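Long-range contacts in oligopeptide ABC transporter OppAIV (PDB 4GL8), which probably binds oligopeptides outside the inner membrane and passes them to an ABC transporter for uptake: residues N413-E421 with N445-Y453; S500-G511 with E518-I528. All coordinates share one frame; numbering follows the deposited sequence.

Interaction 1. Residues N413-E421 with N445-Y453; sequences NSRVNGNYE and NTSFSSYGY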
loop_
_atom_site.group_PDB
_atom_site.type_symbol
_atom_site.label_atom_id
_atom_site.label_comp_id
_atom_site.label_asym_id
_atom_site.label_seq_id
_atom_site.Cartn_x
_atom_site.Cartn_y
_atom_site.Cartn_z
ATOM N N ASN A 413 11.980 -2.248 6.714
ATOM C CA ASN A 413 12.493 -2.015 8.064
ATOM C C ASN A 413 13.144 -0.645 8.157
ATOM O O ASN A 413 12.986 0.025 9.140
ATOM C CB ASN A 413 13.494 -3.095 8.453
ATOM C CG ASN A 413 14.173 -2.798 9.760
ATOM O OD1 ASN A 413 13.679 -3.193 10.802
ATOM N ND2 ASN A 413 15.279 -2.047 9.726
ATOM N N SER A 414 13.836 -0.218 7.102
ATOM C CA SER A 414 14.491 1.083 7.110
ATOM C C SER A 414 13.468 2.236 7.159
ATOM O O SER A 414 13.646 3.204 7.900
ATOM C CB SER A 414 15.426 1.254 5.895
ATOM O OG SER A 414 16.529 0.374 5.953
ATOM N N ARG A 415 12.411 2.132 6.358
ATOM C CA ARG A 415 11.397 3.176 6.319
ATOM C C ARG A 415 10.692 3.311 7.681
ATOM O O ARG A 415 10.594 4.410 8.247
ATOM C CB ARG A 415 10.398 2.901 5.183
ATOM C CG ARG A 415 10.823 3.558 3.886
ATOM C CD ARG A 415 9.799 3.447 2.777
ATOM N NE ARG A 415 8.547 4.164 3.030
ATOM C CZ ARG A 415 7.553 4.216 2.156
ATOM N NH1 ARG A 415 7.689 3.618 0.984
ATOM N NH2 ARG A 415 6.434 4.874 2.432
ATOM N N VAL A 416 10.260 2.168 8.201
ATOM C CA VAL A 416 9.526 2.095 9.444
ATOM C C VAL A 416 10.333 2.563 10.662
ATOM O O VAL A 416 9.780 3.175 11.539
ATOM C CB VAL A 416 8.986 0.667 9.642
ATOM C CG1 VAL A 416 8.591 0.395 11.083
ATOM C CG2 VAL A 416 7.818 0.445 8.701
ATOM N N ASN A 417 11.631 2.299 10.693
ATOM C CA ASN A 417 12.456 2.600 11.878
ATOM C C ASN A 417 13.265 3.880 11.701
ATOM O O ASN A 417 13.972 4.284 12.585
ATOM C CB ASN A 417 13.397 1.417 12.174
ATOM C CG ASN A 417 12.639 0.171 12.569
ATOM O OD1 ASN A 417 12.746 -0.898 11.947
ATOM N ND2 ASN A 417 11.832 0.314 13.576
ATOM N N GLY A 418 13.140 4.516 10.545
ATOM C CA GLY A 418 13.813 5.785 10.307
ATOM C C GLY A 418 15.287 5.624 9.989
ATOM O O GLY A 418 16.057 6.575 10.130
ATOM N N ASN A 419 15.675 4.430 9.535
ATOM C CA ASN A 419 17.088 4.122 9.327
ATOM C C ASN A 419 17.457 4.504 7.898
ATOM O O ASN A 419 17.619 3.652 7.013
ATOM C CB ASN A 419 17.385 2.660 9.603
ATOM C CG ASN A 419 18.861 2.358 9.498
ATOM O OD1 ASN A 419 19.699 3.224 9.809
ATOM N ND2 ASN A 419 19.199 1.144 9.057
ATOM N N TYR A 420 17.532 5.811 7.695
ATOM C CA TYR A 420 17.812 6.400 6.408
ATOM C C TYR A 420 18.033 7.891 6.552
ATOM O O TYR A 420 17.767 8.484 7.605
ATOM C CB TYR A 420 16.677 6.134 5.410
ATOM C CG TYR A 420 15.339 6.785 5.718
ATOM C CD1 TYR A 420 15.069 8.130 5.360
ATOM C CD2 TYR A 420 14.330 6.066 6.350
ATOM C CE1 TYR A 420 13.833 8.706 5.639
ATOM C CE2 TYR A 420 13.100 6.640 6.637
ATOM C CZ TYR A 420 12.852 7.947 6.267
ATOM O OH TYR A 420 11.620 8.483 6.527
ATOM N N GLU A 421 18.543 8.477 5.476
ATOM C CA GLU A 421 18.764 9.892 5.374
ATOM C C GLU A 421 17.759 10.390 4.338
ATOM O O GLU A 421 16.829 11.106 4.686
ATOM C CB GLU A 421 20.238 10.143 5.011
ATOM C CG GLU A 421 21.187 9.673 6.135
ATOM C CD GLU A 421 22.671 9.975 5.887
ATOM O OE1 GLU A 421 23.086 10.044 4.728
ATOM O OE2 GLU A 421 23.436 10.109 6.855
ATOM N N ASN A 445 2.149 8.646 12.479
ATOM C CA ASN A 445 2.257 7.629 11.403
ATOM C C ASN A 445 3.465 7.772 10.473
ATOM O O ASN A 445 3.527 7.127 9.420
ATOM C CB ASN A 445 0.989 7.614 10.522
ATOM C CG ASN A 445 -0.303 7.366 11.306
ATOM O OD1 ASN A 445 -0.404 6.462 12.113
ATOM N ND2 ASN A 445 -1.316 8.148 11.006
ATOM N N THR A 446 4.427 8.607 10.851
ATOM C CA THR A 446 5.485 9.017 9.915
ATOM C C THR A 446 6.507 7.908 9.653
ATOM O O THR A 446 7.426 8.073 8.845
ATOM C CB THR A 446 6.180 10.289 10.444
ATOM O OG1 THR A 446 6.664 10.065 11.774
ATOM C CG2 THR A 446 5.177 11.436 10.495
ATOM N N SER A 447 6.359 6.786 10.357
ATOM C CA SER A 447 6.929 5.514 9.897
ATOM C C SER A 447 6.710 5.281 8.397
ATOM O O SER A 447 7.577 4.714 7.723
ATOM C CB SER A 447 6.333 4.331 10.654
ATOM O OG SER A 447 7.080 4.132 11.806
ATOM N N PHE A 448 5.551 5.695 7.901
ATOM C CA PHE A 448 5.183 5.487 6.495
ATOM C C PHE A 448 5.424 6.682 5.576
ATOM O O PHE A 448 5.140 6.608 4.363
ATOM C CB PHE A 448 3.718 5.008 6.407
ATOM C CG PHE A 448 3.467 3.745 7.179
ATOM C CD1 PHE A 448 4.136 2.573 6.846
ATOM C CD2 PHE A 448 2.618 3.728 8.276
ATOM C CE1 PHE A 448 3.944 1.389 7.574
ATOM C CE2 PHE A 448 2.424 2.555 9.017
ATOM C CZ PHE A 448 3.102 1.383 8.674
ATOM N N SER A 449 5.973 7.765 6.112
ATOM C CA SER A 449 6.319 8.911 5.278
ATOM C C SER A 449 7.736 9.377 5.615
ATOM O O SER A 449 8.678 8.667 5.342
ATOM C CB SER A 449 5.281 10.039 5.419
ATOM O OG SER A 449 5.200 10.502 6.756
ATOM N N SER A 450 7.873 10.548 6.240
ATOM C CA SER A 450 9.171 11.148 6.502
ATOM C C SER A 450 9.421 11.160 7.985
ATOM O O SER A 450 8.694 11.802 8.752
ATOM C CB SER A 450 9.225 12.568 5.961
ATOM O OG SER A 450 9.455 12.564 4.567
ATOM N N TYR A 451 10.466 10.460 8.390
ATOM C CA TYR A 451 10.677 10.170 9.787
ATOM C C TYR A 451 10.825 11.465 10.552
ATOM O O TYR A 451 11.609 12.325 10.168
ATOM C CB TYR A 451 11.921 9.322 9.954
ATOM C CG TYR A 451 12.020 8.697 11.301
ATOM C CD1 TYR A 451 11.294 7.544 11.601
ATOM C CD2 TYR A 451 12.813 9.252 12.281
ATOM C CE1 TYR A 451 11.376 6.955 12.846
ATOM C CE2 TYR A 451 12.912 8.667 13.530
ATOM C CZ TYR A 451 12.181 7.517 13.797
ATOM O OH TYR A 451 12.254 6.939 15.028
ATOM N N GLY A 452 10.002 11.612 11.578
ATOM C CA GLY A 452 10.100 12.740 12.532
ATOM C C GLY A 452 9.340 13.996 12.133
ATOM O O GLY A 452 9.484 15.040 12.782
ATOM N N TYR A 453 8.540 13.927 11.066
ATOM C CA TYR A 453 7.756 15.086 10.690
ATOM C C TYR A 453 6.621 15.221 11.694
ATOM O O TYR A 453 5.994 14.229 12.091
ATOM C CB TYR A 453 7.221 14.984 9.267
ATOM C CG TYR A 453 6.329 16.156 8.888
ATOM C CD1 TYR A 453 6.833 17.437 8.759
ATOM C CD2 TYR A 453 4.980 15.969 8.667
ATOM C CE1 TYR A 453 6.008 18.500 8.425
ATOM C CE2 TYR A 453 4.149 17.023 8.312
ATOM C CZ TYR A 453 4.665 18.286 8.197
ATOM O OH TYR A 453 3.810 19.330 7.870
HETATM O O HOH W 1 9.894 7.022 7.951
HETATM O O HOH W 2 8.447 5.788 5.339
#
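The Schellman motif that closes helix 408-417 packs against the loop 445-453, and Gly418, the residue of positive phi, meets Tyr451 there. Gly418 CA lies over one face of the Tyr451 ring, 3.7 Å from its centroid and displaced toward the rim at CD1, a CH-pi contact. With CG opposite the backbone nitrogen (chi1 -165°), the Tyr451 ring is carried across to the glycine. Ser447 OG donates to Val416 O at 2.9 Å, in the carbonyl plane on a lone pair, and so takes up a carbonyl of the helix's last turn. Arg415, bent at chi3, offers NH2 to Phe448 O at 2.9 Å; the oxygen lies in the guanidinium plane, but the nitrogen stands well above the carbonyl plane. Tyr420 OH accepts from Tyr451 N at 3.0 Å. Water 1 joins that hydroxyl to Arg415 O and Thr446 O, while water 2 accepts from Arg415 NE and lies within bonding distance of Ser447 O and Ser449 O. Beyond the contact, Arg415 NH2 also reaches Gly426 O on strand 422-428, Tyr420 and Ser450 rest on Ser292 of strand 287-293, and Tyr453 packs on helix 471-489.

Interaction 2. Residues S500-G511 with E518-I528; sequences SSYLFRNDKWKG and ERFNLSEIKPI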
loop_
_atom_site.group_PDB
_atom_site.type_symbol
_atom_site.label_atom_id
_atom_site.label_comp_id
_atom_site.label_asym_id
_atom_site.label_seq_id
_atom_site.Cartn_x
_atom_site.Cartn_y
_atom_site.Cartn_z
ATOM N N SER A 500 1.151 1.862 -13.376
ATOM C CA SER A 500 1.862 0.593 -13.372
ATOM C C SER A 500 1.740 -0.143 -14.701
ATOM O O SER A 500 0.760 -0.013 -15.405
ATOM C CB SER A 500 1.329 -0.289 -12.261
ATOM O OG SER A 500 1.923 0.067 -11.025
ATOM N N SER A 501 2.733 -0.965 -14.993
ATOM C CA SER A 501 2.820 -1.688 -16.256
ATOM C C SER A 501 2.663 -3.183 -15.987
ATOM O O SER A 501 3.042 -3.656 -14.929
ATOM C CB SER A 501 4.175 -1.405 -16.907
ATOM O OG SER A 501 4.167 -0.176 -17.616
ATOM N N TYR A 502 2.057 -3.918 -16.917
ATOM C CA TYR A 502 1.881 -5.372 -16.745
ATOM C C TYR A 502 2.037 -6.117 -18.055
ATOM O O TYR A 502 1.710 -5.571 -19.134
ATOM C CB TYR A 502 0.488 -5.711 -16.199
ATOM C CG TYR A 502 0.014 -4.865 -15.053
ATOM C CD1 TYR A 502 0.009 -5.367 -13.739
ATOM C CD2 TYR A 502 -0.455 -3.569 -15.272
ATOM C CE1 TYR A 502 -0.426 -4.593 -12.689
ATOM C CE2 TYR A 502 -0.893 -2.789 -14.222
ATOM C CZ TYR A 502 -0.879 -3.301 -12.933
ATOM O OH TYR A 502 -1.323 -2.523 -11.891
ATOM N N LEU A 503 2.526 -7.357 -17.959
ATOM C CA LEU A 503 2.461 -8.312 -19.068
ATOM C C LEU A 503 1.602 -9.462 -18.603
ATOM O O LEU A 503 1.776 -9.959 -17.496
ATOM C CB LEU A 503 3.852 -8.830 -19.480
ATOM C CG LEU A 503 4.806 -7.780 -20.068
ATOM C CD1 LEU A 503 6.241 -8.293 -20.075
ATOM C CD2 LEU A 503 4.386 -7.382 -21.472
ATOM N N PHE A 504 0.693 -9.903 -19.464
ATOM C CA PHE A 504 -0.264 -10.971 -19.141
ATOM C C PHE A 504 -0.600 -11.688 -20.446
ATOM O O PHE A 504 -0.946 -11.054 -21.432
ATOM C CB PHE A 504 -1.498 -10.342 -18.495
ATOM C CG PHE A 504 -2.630 -11.296 -18.226
ATOM C CD1 PHE A 504 -2.640 -12.096 -17.080
ATOM C CD2 PHE A 504 -3.724 -11.333 -19.062
ATOM C CE1 PHE A 504 -3.706 -12.950 -16.817
ATOM C CE2 PHE A 504 -4.790 -12.193 -18.809
ATOM C CZ PHE A 504 -4.785 -13.001 -17.682
ATOM N N ARG A 505 -0.472 -13.010 -20.427
ATOM C CA ARG A 505 -0.676 -13.857 -21.593
ATOM C C ARG A 505 -2.169 -14.010 -21.900
ATOM O O ARG A 505 -2.795 -15.032 -21.572
ATOM C CB ARG A 505 -0.001 -15.219 -21.355
ATOM C CG ARG A 505 1.533 -15.161 -21.414
ATOM C CD ARG A 505 2.059 -14.932 -22.834
ATOM N NE ARG A 505 1.561 -15.933 -23.800
ATOM C CZ ARG A 505 2.085 -17.146 -24.009
ATOM N NH1 ARG A 505 3.166 -17.579 -23.351
ATOM N NH2 ARG A 505 1.504 -17.956 -24.872
ATOM N N ASN A 506 -2.737 -12.953 -22.498
ATOM C CA ASN A 506 -4.163 -12.920 -22.824
ATOM C C ASN A 506 -4.559 -13.851 -23.985
ATOM O O ASN A 506 -5.740 -14.044 -24.222
ATOM C CB ASN A 506 -4.672 -11.480 -23.055
ATOM C CG ASN A 506 -3.856 -10.710 -24.094
ATOM O OD1 ASN A 506 -3.261 -11.297 -24.989
ATOM N ND2 ASN A 506 -3.821 -9.389 -23.961
ATOM N N ASP A 507 -3.577 -14.431 -24.685
ATOM C CA ASP A 507 -3.836 -15.555 -25.601
ATOM C C ASP A 507 -4.105 -16.917 -24.910
ATOM O O ASP A 507 -4.604 -17.848 -25.550
ATOM C CB ASP A 507 -2.646 -15.724 -26.543
ATOM C CG ASP A 507 -1.371 -16.061 -25.790
ATOM O OD1 ASP A 507 -1.082 -15.388 -24.767
ATOM O OD2 ASP A 507 -0.681 -17.016 -26.198
ATOM N N LYS A 508 -3.745 -17.036 -23.630
ATOM C CA LYS A 508 -3.941 -18.263 -22.846
ATOM C C LYS A 508 -5.031 -18.102 -21.784
ATOM O O LYS A 508 -5.784 -19.036 -21.509
ATOM C CB LYS A 508 -2.659 -18.631 -22.093
ATOM C CG LYS A 508 -1.534 -19.177 -22.942
ATOM C CD LYS A 508 -0.297 -19.462 -22.075
ATOM C CE LYS A 508 -0.384 -20.777 -21.293
ATOM N NZ LYS A 508 0.776 -20.977 -20.363
ATOM N N TRP A 509 -5.069 -16.931 -21.151
ATOM C CA TRP A 509 -5.961 -16.685 -20.044
ATOM C C TRP A 509 -6.922 -15.518 -20.261
ATOM O O TRP A 509 -6.662 -14.611 -21.058
ATOM C CB TRP A 509 -5.134 -16.403 -18.807
ATOM C CG TRP A 509 -4.049 -17.406 -18.578
ATOM C CD1 TRP A 509 -2.738 -17.284 -18.922
ATOM C CD2 TRP A 509 -4.185 -18.677 -17.973
ATOM N NE1 TRP A 509 -2.041 -18.399 -18.546
ATOM C CE2 TRP A 509 -2.911 -19.271 -17.959
ATOM C CE3 TRP A 509 -5.259 -19.375 -17.424
ATOM C CZ2 TRP A 509 -2.683 -20.522 -17.411
ATOM C CZ3 TRP A 509 -5.031 -20.626 -16.884
ATOM C CH2 TRP A 509 -3.758 -21.185 -16.878
ATOM N N LYS A 510 -8.037 -15.570 -19.535
ATOM C CA LYS A 510 -8.915 -14.438 -19.347
ATOM C C LYS A 510 -9.199 -14.328 -17.856
ATOM O O LYS A 510 -8.737 -15.166 -17.070
ATOM C CB LYS A 510 -10.221 -14.631 -20.116
ATOM C CG LYS A 510 -11.055 -15.843 -19.701
ATOM C CD LYS A 510 -12.360 -15.877 -20.487
ATOM C CE LYS A 510 -13.111 -17.180 -20.272
ATOM N NZ LYS A 510 -14.306 -17.268 -21.154
ATOM N N GLY A 511 -9.961 -13.303 -17.488
ATOM C CA GLY A 511 -10.427 -13.135 -16.123
ATOM C C GLY A 511 -9.595 -12.237 -15.237
ATOM O O GLY A 511 -9.779 -12.257 -14.000
ATOM N N GLU A 518 -5.301 -1.717 -7.779
ATOM C CA GLU A 518 -4.610 -2.993 -7.886
ATOM C C GLU A 518 -5.194 -4.067 -6.981
ATOM O O GLU A 518 -4.466 -4.808 -6.336
ATOM C CB GLU A 518 -3.090 -2.822 -7.634
ATOM C CG GLU A 518 -2.422 -1.810 -8.559
ATOM C CD GLU A 518 -0.909 -1.999 -8.635
ATOM O OE1 GLU A 518 -0.277 -2.087 -7.569
ATOM O OE2 GLU A 518 -0.342 -2.053 -9.762
ATOM N N ARG A 519 -6.508 -4.144 -6.898
ATOM C CA ARG A 519 -7.138 -5.192 -6.085
ATOM C C ARG A 519 -7.463 -6.344 -7.015
ATOM O O ARG A 519 -8.433 -6.277 -7.764
ATOM C CB ARG A 519 -8.387 -4.673 -5.403
ATOM C CG ARG A 519 -8.102 -3.958 -4.087
ATOM C CD ARG A 519 -9.371 -3.288 -3.564
ATOM N NE ARG A 519 -9.131 -2.540 -2.333
ATOM C CZ ARG A 519 -10.051 -1.835 -1.673
ATOM N NH1 ARG A 519 -11.307 -1.770 -2.108
ATOM N NH2 ARG A 519 -9.707 -1.187 -0.585
ATOM N N PHE A 520 -6.620 -7.367 -7.014
ATOM C CA PHE A 520 -6.804 -8.485 -7.921
ATOM C C PHE A 520 -7.260 -9.756 -7.256
ATOM O O PHE A 520 -6.742 -10.124 -6.200
ATOM C CB PHE A 520 -5.511 -8.787 -8.668
ATOM C CG PHE A 520 -4.944 -7.605 -9.363
ATOM C CD1 PHE A 520 -5.719 -6.870 -10.255
ATOM C CD2 PHE A 520 -3.644 -7.202 -9.121
ATOM C CE1 PHE A 520 -5.205 -5.763 -10.897
ATOM C CE2 PHE A 520 -3.135 -6.104 -9.771
ATOM C CZ PHE A 520 -3.912 -5.390 -10.660
ATOM N N ASN A 521 -8.193 -10.431 -7.932
ATOM C CA ASN A 521 -8.673 -11.765 -7.573
ATOM C C ASN A 521 -8.259 -12.764 -8.666
ATOM O O ASN A 521 -8.965 -12.972 -9.694
ATOM C CB ASN A 521 -10.191 -11.749 -7.409
ATOM C CG ASN A 521 -10.723 -13.004 -6.744
ATOM O OD1 ASN A 521 -10.157 -14.116 -6.847
ATOM N ND2 ASN A 521 -11.829 -12.835 -6.054
ATOM N N LEU A 522 -7.093 -13.361 -8.458
ATOM C CA LEU A 522 -6.517 -14.233 -9.452
ATOM C C LEU A 522 -7.311 -15.548 -9.552
ATOM O O LEU A 522 -7.169 -16.250 -10.523
ATOM C CB LEU A 522 -5.034 -14.482 -9.162
ATOM C CG LEU A 522 -4.157 -13.230 -9.041
ATOM C CD1 LEU A 522 -2.734 -13.622 -8.691
ATOM C CD2 LEU A 522 -4.159 -12.395 -10.303
ATOM N N SER A 523 -8.154 -15.863 -8.565
ATOM C CA SER A 523 -9.031 -17.045 -8.651
ATOM C C SER A 523 -10.067 -16.950 -9.766
ATOM O O SER A 523 -10.642 -17.966 -10.136
ATOM C CB SER A 523 -9.769 -17.311 -7.348
ATOM O OG SER A 523 -10.880 -16.452 -7.238
ATOM N N GLU A 524 -10.319 -15.735 -10.269
ATOM C CA GLU A 524 -11.238 -15.535 -11.384
ATOM C C GLU A 524 -10.562 -15.769 -12.739
ATOM O O GLU A 524 -11.221 -15.662 -13.790
ATOM C CB GLU A 524 -11.854 -14.137 -11.321
ATOM C CG GLU A 524 -12.761 -13.980 -10.105
ATOM C CD GLU A 524 -13.584 -12.701 -10.111
ATOM O OE1 GLU A 524 -13.418 -11.885 -11.060
ATOM O OE2 GLU A 524 -14.388 -12.513 -9.156
ATOM N N ILE A 525 -9.264 -16.093 -12.737
ATOM C CA ILE A 525 -8.589 -16.407 -13.992
ATOM C C ILE A 525 -9.086 -17.752 -14.527
ATOM O O ILE A 525 -9.244 -18.715 -13.758
ATOM C CB ILE A 525 -7.056 -16.377 -13.852
ATOM C CG1 ILE A 525 -6.588 -14.914 -13.789
ATOM C CG2 ILE A 525 -6.397 -17.093 -15.030
ATOM C CD1 ILE A 525 -5.155 -14.717 -13.354
ATOM N N LYS A 526 -9.367 -17.788 -15.830
ATOM C CA LYS A 526 -9.704 -19.011 -16.529
ATOM C C LYS A 526 -8.939 -19.093 -17.857
ATOM O O LYS A 526 -8.588 -18.065 -18.432
ATOM C CB LYS A 526 -11.198 -19.057 -16.827
ATOM C CG LYS A 526 -12.093 -18.679 -15.658
ATOM C CD LYS A 526 -13.543 -18.909 -16.038
ATOM C CE LYS A 526 -14.520 -18.241 -15.092
ATOM N NZ LYS A 526 -14.155 -18.411 -13.653
ATOM N N PRO A 527 -8.706 -20.322 -18.368
ATOM C CA PRO A 527 -8.151 -20.473 -19.728
ATOM C C PRO A 527 -9.174 -20.041 -20.774
ATOM O O PRO A 527 -10.366 -20.063 -20.474
ATOM C CB PRO A 527 -7.883 -21.977 -19.825
ATOM C CG PRO A 527 -8.913 -22.593 -18.934
ATOM C CD PRO A 527 -9.096 -21.625 -17.791
ATOM N N ILE A 528 -8.725 -19.649 -21.971
ATOM C CA ILE A 528 -9.657 -19.231 -23.024
ATOM C C ILE A 528 -10.374 -20.408 -23.725
ATOM O O ILE A 528 -9.760 -21.411 -24.099
ATOM C CB ILE A 528 -9.003 -18.290 -24.076
ATOM C CG1 ILE A 528 -7.949 -19.002 -24.927
ATOM C CG2 ILE A 528 -8.378 -17.065 -23.418
ATOM C CD1 ILE A 528 -7.660 -18.278 -26.241
HETATM O O HOH W 3 -8.018 -11.949 -11.978
#
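Trp509 and Ile525 cross at about a right angle, with Ile525 CG2 oblique to the indole and 3.5 Å from Trp509 CE3, while Lys526 O lies at the indole's edge. Ile525 CG2 stands opposite its backbone nitrogen and CG1 beside it (chi1 -75°), which turns CG2 to Trp509 and leaves CD1 for the edge of the Phe504 ring, 4.1 Å from CE1. Tyr502 OH lies at the edge of the Phe520 ring, and Glu518 C covers one face of it. Glu518 OE2 lies at the edge of the Tyr502 ring, 2.4 Å from its OH, a separation too short to trust. Ser500 OG adds a weak bond to that oxygen and is also hydrogen-bonded to Lys264 NZ. Strands 509-510 and 526-527 form an antiparallel ribbon: Lys510 N gives Lys526 O a nearly straight bond of 2.8 Å, and Lys526 N returns one to Lys510 O at 3.0 Å. Water 3 links Gly511 O, just after strand 509-510, to Asn521 O, before the 3-10 turn 522-524. Asp260 takes a hydrogen bond from Trp509 NE1 and a salt bridge from Lys508 NZ. Strand 492-504 runs between 261-263 and 280-285, and Phe32 of strand 31-35 touches both Phe504 and Ile525.

Interactions 1 and 2 lie on opposite sides of the chain's centre, with their own centres 35 Å apart and nearest atoms about 13 Å apart, so they do not touch. They follow one another in sequence: 445-453 ends before 500-511 begins. Strand 492-504 connects their surroundings. It pairs with strand 287-293, which borders interaction 1, and its last residues, 500-504, belong to interaction 2, which includes the last modelled residues of the chain, paired to 509-510. Interaction 1 touches the ligand through Arg415, which packs on a modified side chain of the bound peptide.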